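Local coordinates for cellulase (Xanthomonas axonopodis pv. citri, PDB 4W7W), which probably hydrolyses beta-1,4 linkages of cellulose as a family 5 glycoside hydrolase, and is held here with cellopentaose bound, at residues N111-T114 against K118-G121; D132-L137 against T172-T177. All blocks are in the same frame, centred on the assembly; numbering follows the deposited sequence.

Contact 1 of 2, residues N111-T114 against K118-G121; sequences NYAT and KRIG
Thr114 and Arg119 face each other as an antiparallel non-hydrogen-bonded pair, and Ala113 O accepts a hydrogen bond from Ile120 N (2.8 Å). Beside this pair, Thr114 CA lies close to Lys118 O, at 3.1 Å, as a CA-H...O contact. Arg119 and Thr114 put their side chains on the same face of the two strands. The Arg119 chain leaves anti to its backbone N and then bends at chi2 and chi3 (78° and 65°). This folds it back over Ala113 O and Thr114. Arg119 NH1 thereby reaches Tyr112 O, which lies at the edge of the guanidinium in its plane. The hydrogen bond from Arg119 NH1 to Tyr112 O is weak, 2.9 Å long but bent to 128°. Thr114 CG2 approaches the same NH1 obliquely, at 3.3 Å. This is a short beta hairpin, 114-115 with 118-119, in the segment that follows barrel strand 104-109. Ile120 continues past it and sets CD1 against Ala113 CB at 4.2 Å. The turn before the hairpin is held from within. Asn111 O takes both Thr114 N and Thr114 OG1, the hydroxyl lying nearly in line with the carbonyl. In return Asn111 ND2 donates to Thr114 O at 3.0 Å. Asn111 OD1 and ND2 also hydrogen-bond to Trp72 N and Glu73 OE1. Tyr112 turns its ring away from the hairpin and meets His110 nearly at right angles.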
loop_
_atom_site.group_PDB
_atom_site.type_symbol
_atom_site.label_atom_id
_atom_site.label_comp_id
_atom_site.label_asym_id
_atom_site.label_seq_id
_atom_site.Cartn_x
_atom_site.Cartn_y
_atom_site.Cartn_z
ATOM N N ASN A 111 5.056 -2.510 -7.549
ATOM C CA ASN A 111 6.089 -2.537 -8.580
ATOM C C ASN A 111 7.351 -1.727 -8.359
ATOM O O ASN A 111 8.242 -1.801 -9.194
ATOM C CB ASN A 111 5.477 -2.227 -9.959
ATOM C CG ASN A 111 5.018 -3.471 -10.634
ATOM O OD1 ASN A 111 3.984 -4.041 -10.261
ATOM N ND2 ASN A 111 5.834 -3.979 -11.545
ATOM N N TYR A 112 7.476 -0.951 -7.279
ATOM C CA TYR A 112 8.752 -0.304 -6.965
ATOM C C TYR A 112 9.235 0.629 -8.080
ATOM O O TYR A 112 10.435 0.843 -8.250
ATOM C CB TYR A 112 9.836 -1.334 -6.619
ATOM C CG TYR A 112 9.440 -2.311 -5.532
ATOM C CD1 TYR A 112 9.636 -2.007 -4.209
ATOM C CD2 TYR A 112 8.841 -3.538 -5.834
ATOM C CE1 TYR A 112 9.279 -2.887 -3.202
ATOM C CE2 TYR A 112 8.468 -4.426 -4.839
ATOM C CZ TYR A 112 8.695 -4.097 -3.523
ATOM O OH TYR A 112 8.336 -4.986 -2.531
ATOM N N ALA A 113 8.285 1.203 -8.810
ATOM C CA ALA A 113 8.556 2.063 -9.956
ATOM C C ALA A 113 9.365 1.368 -11.049
ATOM O O ALA A 113 10.144 2.004 -11.763
ATOM C CB ALA A 113 9.195 3.380 -9.519
ATOM N N THR A 114 9.104 0.074 -11.218
ATOM C CA THR A 114 9.736 -0.705 -12.284
ATOM C C THR A 114 8.719 -1.525 -13.064
ATOM O O THR A 114 7.655 -1.877 -12.547
ATOM C CB THR A 114 10.811 -1.674 -11.748
ATOM O OG1 THR A 114 10.187 -2.736 -11.004
ATOM C CG2 THR A 114 11.831 -0.968 -10.917
ATOM N N LYS A 118 12.996 -2.671 -15.105
ATOM C CA LYS A 118 13.504 -1.392 -15.627
ATOM C C LYS A 118 12.727 -0.257 -14.985
ATOM O O LYS A 118 11.515 -0.331 -14.828
ATOM C CB LYS A 118 13.336 -1.306 -17.153
ATOM C CG LYS A 118 13.915 -2.474 -17.933
ATOM C CD LYS A 118 15.421 -2.588 -17.808
ATOM C CE LYS A 118 15.961 -3.619 -18.794
ATOM N NZ LYS A 118 17.366 -3.986 -18.479
ATOM N N ARG A 119 13.431 0.809 -14.625
ATOM C CA ARG A 119 12.831 1.896 -13.870
ATOM C C ARG A 119 11.998 2.829 -14.731
ATOM O O ARG A 119 12.369 3.171 -15.856
ATOM C CB ARG A 119 13.922 2.722 -13.191
ATOM C CG ARG A 119 13.437 3.640 -12.077
ATOM C CD ARG A 119 13.178 2.875 -10.793
ATOM N NE ARG A 119 14.403 2.303 -10.224
ATOM C CZ ARG A 119 14.420 1.406 -9.235
ATOM N NH1 ARG A 119 13.293 0.985 -8.667
ATOM N NH2 ARG A 119 15.574 0.958 -8.784
ATOM N N ILE A 120 10.881 3.276 -14.178
ATOM C CA ILE A 120 10.129 4.379 -14.768
ATOM C C ILE A 120 11.048 5.581 -14.972
ATOM O O ILE A 120 11.846 5.937 -14.096
ATOM C CB ILE A 120 8.951 4.773 -13.864
ATOM C CG1 ILE A 120 7.892 3.675 -13.915
ATOM C CG2 ILE A 120 8.387 6.132 -14.274
ATOM C CD1 ILE A 120 6.778 3.900 -12.925
ATOM N N GLY A 121 10.930 6.204 -16.139
ATOM C CA GLY A 121 11.749 7.354 -16.508
ATOM C C GLY A 121 12.906 6.994 -17.417
ATOM O O GLY A 121 13.534 7.871 -17.989
#

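Contact 2 of 2, residues D132-L137 against T172-T177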
loop_
_atom_site.group_PDB
_atom_site.type_symbol
_atom_site.label_atom_id
_atom_site.label_comp_id
_atom_site.label_asym_id
_atom_site.label_seq_id
_atom_site.Cartn_x
_atom_site.Cartn_y
_atom_site.Cartn_z
ATOM N N ASP A 132 -0.999 5.101 -18.550
ATOM C CA ASP A 132 -1.853 4.229 -19.352
ATOM C C ASP A 132 -2.412 3.071 -18.532
ATOM O O ASP A 132 -3.603 2.743 -18.623
ATOM C CB ASP A 132 -1.112 3.699 -20.579
ATOM C CG ASP A 132 -1.991 2.815 -21.430
ATOM O OD1 ASP A 132 -2.825 3.374 -22.188
ATOM O OD2 ASP A 132 -1.863 1.583 -21.358
ATOM N N LEU A 133 -1.557 2.450 -17.724
ATOM C CA LEU A 133 -1.997 1.388 -16.839
ATOM C C LEU A 133 -3.161 1.884 -15.977
ATOM O O LEU A 133 -4.215 1.242 -15.894
ATOM C CB LEU A 133 -0.818 0.915 -15.989
ATOM C CG LEU A 133 -1.058 -0.145 -14.910
ATOM C CD1 LEU A 133 -1.752 0.390 -13.663
ATOM C CD2 LEU A 133 -1.788 -1.361 -15.472
ATOM N N TRP A 134 -2.970 3.037 -15.329
ATOM C CA TRP A 134 -3.989 3.519 -14.421
ATOM C C TRP A 134 -5.226 4.050 -15.110
ATOM O O TRP A 134 -6.314 3.955 -14.567
ATOM C CB TRP A 134 -3.393 4.520 -13.418
ATOM C CG TRP A 134 -2.748 3.814 -12.259
ATOM C CD1 TRP A 134 -1.426 3.711 -11.974
ATOM C CD2 TRP A 134 -3.436 3.012 -11.302
ATOM N NE1 TRP A 134 -1.244 2.913 -10.874
ATOM C CE2 TRP A 134 -2.469 2.469 -10.447
ATOM C CE3 TRP A 134 -4.780 2.706 -11.081
ATOM C CZ2 TRP A 134 -2.802 1.644 -9.383
ATOM C CZ3 TRP A 134 -5.109 1.879 -10.032
ATOM C CH2 TRP A 134 -4.140 1.358 -9.192
ATOM N N ARG A 135 -5.086 4.601 -16.315
ATOM C CA ARG A 135 -6.260 4.911 -17.134
ATOM C C ARG A 135 -7.132 3.661 -17.296
ATOM O O ARG A 135 -8.354 3.693 -17.091
ATOM C CB ARG A 135 -5.837 5.426 -18.507
ATOM C CG ARG A 135 -6.989 5.659 -19.474
ATOM C CD ARG A 135 -6.524 6.125 -20.850
ATOM N NE ARG A 135 -5.827 5.058 -21.551
ATOM C CZ ARG A 135 -6.418 4.084 -22.233
ATOM N NH1 ARG A 135 -7.734 4.050 -22.340
ATOM N NH2 ARG A 135 -5.673 3.124 -22.777
ATOM N N ARG A 136 -6.487 2.570 -17.667
ATOM C CA ARG A 136 -7.207 1.331 -17.928
ATOM C C ARG A 136 -7.853 0.780 -16.661
ATOM O O ARG A 136 -9.004 0.346 -16.698
ATOM C CB ARG A 136 -6.274 0.324 -18.562
ATOM C CG ARG A 136 -5.822 0.716 -19.953
ATOM C CD ARG A 136 -4.770 -0.229 -20.468
ATOM N NE ARG A 136 -4.222 0.114 -21.778
ATOM C CZ ARG A 136 -4.761 -0.265 -22.926
ATOM N NH1 ARG A 136 -5.930 -0.878 -22.944
ATOM N NH2 ARG A 136 -4.156 0.023 -24.061
ATOM N N LEU A 137 -7.131 0.758 -15.545
ATOM C CA LEU A 137 -7.729 0.293 -14.300
ATOM C C LEU A 137 -8.849 1.209 -13.845
ATOM O O LEU A 137 -9.889 0.737 -13.377
ATOM C CB LEU A 137 -6.702 0.113 -13.185
ATOM C CG LEU A 137 -5.711 -1.029 -13.389
ATOM C CD1 LEU A 137 -4.744 -1.070 -12.215
ATOM C CD2 LEU A 137 -6.401 -2.367 -13.535
ATOM N N THR A 172 -3.789 12.556 -13.190
ATOM C CA THR A 172 -4.504 13.197 -14.281
ATOM C C THR A 172 -5.202 12.154 -15.142
ATOM O O THR A 172 -6.369 12.320 -15.512
ATOM C CB THR A 172 -3.544 14.081 -15.081
ATOM O OG1 THR A 172 -3.139 15.150 -14.221
ATOM C CG2 THR A 172 -4.174 14.609 -16.361
ATOM N N ALA A 173 -4.478 11.100 -15.497
ATOM C CA ALA A 173 -5.038 10.035 -16.328
ATOM C C ALA A 173 -6.261 9.406 -15.668
ATOM O O ALA A 173 -7.276 9.132 -16.326
ATOM C CB ALA A 173 -3.990 8.988 -16.641
ATOM N N ILE A 174 -6.176 9.150 -14.375
ATOM C CA ILE A 174 -7.295 8.561 -13.658
ATOM C C ILE A 174 -8.484 9.518 -13.694
ATOM O O ILE A 174 -9.606 9.110 -13.982
ATOM C CB ILE A 174 -6.900 8.222 -12.209
ATOM C CG1 ILE A 174 -5.911 7.036 -12.208
ATOM C CG2 ILE A 174 -8.128 7.938 -11.344
ATOM C CD1 ILE A 174 -5.165 6.845 -10.892
ATOM N N ARG A 175 -8.260 10.792 -13.400
ATOM C CA ARG A 175 -9.388 11.717 -13.332
ATOM C C ARG A 175 -10.037 11.975 -14.682
ATOM O O ARG A 175 -11.234 12.213 -14.745
ATOM C CB ARG A 175 -8.980 13.005 -12.627
ATOM C CG ARG A 175 -8.524 12.813 -11.188
ATOM C CD ARG A 175 -9.596 12.142 -10.349
ATOM N NE ARG A 175 -9.188 12.097 -8.955
ATOM C CZ ARG A 175 -9.455 11.115 -8.101
ATOM N NH1 ARG A 175 -10.170 10.062 -8.462
ATOM N NH2 ARG A 175 -8.961 11.200 -6.886
ATOM N N LYS A 176 -9.260 11.894 -15.765
ATOM C CA LYS A 176 -9.814 12.064 -17.102
ATOM C C LYS A 176 -10.887 11.017 -17.408
ATOM O O LYS A 176 -11.745 11.274 -18.239
ATOM C CB LYS A 176 -8.717 11.982 -18.161
ATOM C CG LYS A 176 -7.869 13.234 -18.277
ATOM C CD LYS A 176 -6.711 13.029 -19.226
ATOM C CE LYS A 176 -5.953 14.327 -19.478
ATOM N NZ LYS A 176 -4.690 14.077 -20.197
ATOM N N THR A 177 -10.838 9.848 -16.760
ATOM C CA THR A 177 -11.842 8.815 -17.004
ATOM C C THR A 177 -13.167 9.115 -16.324
ATOM O O THR A 177 -14.157 8.428 -16.588
ATOM C CB THR A 177 -11.398 7.432 -16.512
ATOM O OG1 THR A 177 -11.376 7.415 -15.076
ATOM C CG2 THR A 177 -10.048 7.044 -17.072
#
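The Trp134 indole has Leu133 CD1 and Leu137 CD1 over one face, both offset toward the rim. Ile174 CD1 comes to this ring obliquely from the other helix. The closest approach of the pair is nearer the backbone, where Trp134 CB meets Ile174 CG1 at 3.8 Å. The two side chains run alongside each other in the same direction. The indole NE1 is satisfied by Leu151 O, and the ring also meets Phe149 at about 45° between planes. Two more flat groups lie on helix 127-141. Arg135 sets the edge of its guanidinium, through NH2, over the face of Arg136, 3.4 Å above its centre. Asp132 joins them in a salt-bridge network. Its OD1 takes Arg135 NH2 at 2.9 Å, and its OD2 takes Arg136 NE at 2.8 Å. Each oxygen is met on its syn side, though about 30° out of the carboxylate plane, and lies in the plane of its own guanidinium. The shared carboxylate probably offsets the repulsion between the two arginines. Gln76 NE2 is a further partner of OD2.

Across the contact, the aliphatic part of Arg135 does the packing. Its CB faces Ala173 CB at 4.4 Å, and its CG lies 4.1 Å from Thr177 CG2. Thr177 has its OG1 between the backbone N and the carbonyl carbon (chi1 70°), where it bonds back to Ile174 O at 2.7 Å in the carbonyl plane. This leaves CG2 turned to the Arg135 backbone. No hydrogen bond joins the segments. The contact is the apolar packing of neighbouring helices on the outside of a (beta/alpha)8 barrel: helix 127-141 comes after barrel strand 104-109 and its hairpin, and helix 160-176 after barrel strand 147-150.

In the fold
Contact 1 closes before contact 2 opens, and all four segments lie in the family 5 region. Helix 127-141, which supplies the first segment of contact 2, is the next regular element after strand 118-119 of contact 1. The contact centres are 18 Å apart and their nearest atoms about 8 Å, so the contacts do not touch. Contact 1 belongs to the side of the barrel where sugar binds. The Tyr112 side chain is about 4 Å from a bound glucose unit, and it touches Glu154, which lines one of the glycan pockets; His110, its ring partner, lines the other. Contact 2 lies farther out, and none of its residues is among those lining the glycan pockets.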